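Local coordinates for protein diaminobutyrate-pyruvate transaminase and L-2,4-diaminobutyrate decarboxylase (Vibrio parahaemolyticus, PDB 2QMA) that probably uses pyridoxal 5'-phosphate to decarboxylate L-2,4-diaminobutyrate in this C-terminal domain of a longer protein that also carries an aminotransferase domain, at residues A261-A266 with W290-G295. Sequence-based numbering, arbitrary orientation.
Sequences AIVGTA and WMHVDG
Ile262 and His292 belong to a five-bond ladder between two neighbouring parallel strands: Ile262 N donates to Trp290 O at 2.8 Å, and His292 N returns a bond to Ile262 O at 3.0 Å. The same ladder continues through Gly264 to Asp294, ending with Ala266 N on Asp294 O at 2.9 Å; this last donor stands 42° out of the carbonyl plane, whereas Asp294 N meets Gly264 O almost head-on. The strand directions diverge by 27°, consistent with twist.

Asp294 can be followed outward. Its CB lies 4.2 Å from Val263 CG1, which also sits at the edge of the His292 ring. CG is anti to the backbone N (chi1 -179°), which leans the carboxylate forward along the strand, over the face that carries His292. There OD1 accepts from Ala296 N, while OD2 takes a bond from Asn171 ND2 and a second from a water 2.7 Å away. That water also donates to Thr265 OG1, at 2.9 Å, bridging the strands on the Val263 and His292 face. Asn171 additionally bonds His292 NE2, and Ser318 OG bonds ND1, so both ring nitrogens are engaged.

On the other face, Ile262 CG2 packs on Met291 CB (4.0 Å), and helix 277-287 covers Ile262, selenomethionine Met291 and Val293; Ala266, just past strand 261-265, brings its CB to Val293 CG1. This helix connects the strands as a parallel beta-alpha-beta crossover in the mixed sheet of the fold-type I PLP-dependent enzymes. Asp294, about 7 Å by side chain from Lys325, predicted to carry the cofactor, which is not attached here, is placed consistently with the fold-type I aspartate that pairs with the pyridine nitrogen.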
loop_
_atom_site.group_PDB
_atom_site.type_symbol
_atom_site.label_atom_id
_atom_site.label_comp_id
_atom_site.label_asym_id
_atom_site.label_seq_id
_atom_site.Cartn_x
_atom_site.Cartn_y
_atom_site.Cartn_z
ATOM N N ALA A 261 -18.340 18.996 -3.355
ATOM C CA ALA A 261 -17.994 17.777 -4.055
ATOM C C ALA A 261 -19.157 16.809 -4.065
ATOM O O ALA A 261 -19.944 16.759 -3.109
ATOM C CB ALA A 261 -16.784 17.055 -3.381
ATOM N N ILE A 262 -19.162 15.967 -5.085
ATOM C CA ILE A 262 -20.273 14.986 -5.189
ATOM C C ILE A 262 -19.678 13.668 -5.619
ATOM O O ILE A 262 -18.876 13.638 -6.552
ATOM C CB ILE A 262 -21.409 15.458 -6.180
ATOM C CG1 ILE A 262 -22.551 14.419 -6.149
ATOM C CG2 ILE A 262 -20.873 15.687 -7.589
ATOM C CD1 ILE A 262 -23.948 15.000 -6.573
ATOM N N VAL A 263 -20.082 12.576 -4.966
ATOM C CA VAL A 263 -19.542 11.299 -5.330
ATOM C C VAL A 263 -20.548 10.518 -6.194
ATOM O O VAL A 263 -21.678 10.229 -5.735
ATOM C CB VAL A 263 -19.104 10.479 -4.079
ATOM C CG1 VAL A 263 -18.636 9.095 -4.474
ATOM C CG2 VAL A 263 -17.974 11.232 -3.320
ATOM N N GLY A 264 -20.138 10.186 -7.423
ATOM C CA GLY A 264 -20.929 9.272 -8.258
ATOM C C GLY A 264 -20.376 7.865 -8.108
ATOM O O GLY A 264 -19.178 7.664 -8.281
ATOM N N THR A 265 -21.204 6.882 -7.795
ATOM C CA THR A 265 -20.622 5.523 -7.527
ATOM C C THR A 265 -20.879 4.672 -8.784
ATOM O O THR A 265 -22.029 4.577 -9.216
ATOM C CB THR A 265 -21.172 4.864 -6.205
ATOM O OG1 THR A 265 -20.863 5.723 -5.087
ATOM C CG2 THR A 265 -20.545 3.490 -5.932
ATOM N N ALA A 266 -19.822 4.147 -9.407
ATOM C CA ALA A 266 -19.948 3.257 -10.557
ATOM C C ALA A 266 -19.738 1.833 -10.073
ATOM O O ALA A 266 -18.634 1.297 -10.142
ATOM C CB ALA A 266 -18.948 3.652 -11.757
ATOM N N TRP A 290 -16.783 19.631 -7.526
ATOM C CA TRP A 290 -15.905 18.539 -7.982
ATOM C C TRP A 290 -16.680 17.201 -7.986
ATOM O O TRP A 290 -17.173 16.774 -6.937
ATOM C CB TRP A 290 -14.804 18.443 -6.933
ATOM C CG TRP A 290 -13.745 17.479 -7.196
ATOM C CD1 TRP A 290 -13.830 16.090 -7.127
ATOM C CD2 TRP A 290 -12.378 17.786 -7.508
ATOM N NE1 TRP A 290 -12.600 15.541 -7.423
ATOM C CE2 TRP A 290 -11.692 16.546 -7.645
ATOM C CE3 TRP A 290 -11.673 18.983 -7.706
ATOM C CZ2 TRP A 290 -10.327 16.470 -7.995
ATOM C CZ3 TRP A 290 -10.333 18.909 -8.029
ATOM C CH2 TRP A 290 -9.671 17.668 -8.180
HETATM N N MSE A 291 -16.743 16.524 -9.136
HETATM C CA MSE A 291 -17.341 15.212 -9.183
HETATM C C MSE A 291 -16.226 14.207 -9.112
HETATM O O MSE A 291 -15.325 14.188 -9.972
HETATM C CB MSE A 291 -18.159 14.939 -10.444
HETATM C CG MSE A 291 -18.629 13.394 -10.401
HETATM SE SE MSE A 291 -19.804 12.925 -11.885
HETATM C CE MSE A 291 -18.539 12.924 -13.350
ATOM N N HIS A 292 -16.307 13.386 -8.086
ATOM C CA HIS A 292 -15.387 12.263 -7.909
ATOM C C HIS A 292 -16.171 11.007 -8.260
ATOM O O HIS A 292 -17.255 10.759 -7.686
ATOM C CB HIS A 292 -14.798 12.207 -6.469
ATOM C CG HIS A 292 -14.030 10.936 -6.215
ATOM N ND1 HIS A 292 -12.777 10.700 -6.743
ATOM C CD2 HIS A 292 -14.369 9.804 -5.533
ATOM C CE1 HIS A 292 -12.375 9.486 -6.407
ATOM N NE2 HIS A 292 -13.301 8.933 -5.640
ATOM N N VAL A 293 -15.633 10.198 -9.179
ATOM C CA VAL A 293 -16.303 8.925 -9.537
ATOM C C VAL A 293 -15.648 7.769 -8.776
ATOM O O VAL A 293 -14.466 7.501 -8.964
ATOM C CB VAL A 293 -16.320 8.644 -11.058
ATOM C CG1 VAL A 293 -16.895 7.182 -11.290
ATOM C CG2 VAL A 293 -17.147 9.705 -11.798
ATOM N N ASP A 294 -16.397 7.098 -7.899
ATOM C CA ASP A 294 -15.854 5.924 -7.255
ATOM C C ASP A 294 -16.112 4.707 -8.179
ATOM O O ASP A 294 -17.192 4.059 -8.134
ATOM C CB ASP A 294 -16.459 5.728 -5.852
ATOM C CG ASP A 294 -15.893 4.483 -5.112
ATOM O OD1 ASP A 294 -15.082 3.728 -5.698
ATOM O OD2 ASP A 294 -16.296 4.253 -3.939
ATOM N N GLY A 295 -15.130 4.367 -9.005
ATOM C CA GLY A 295 -15.347 3.218 -9.866
ATOM C C GLY A 295 -14.595 1.994 -9.447
ATOM O O GLY A 295 -14.240 1.197 -10.305
HETATM O O HOH W 1 -18.790 5.097 -3.185
#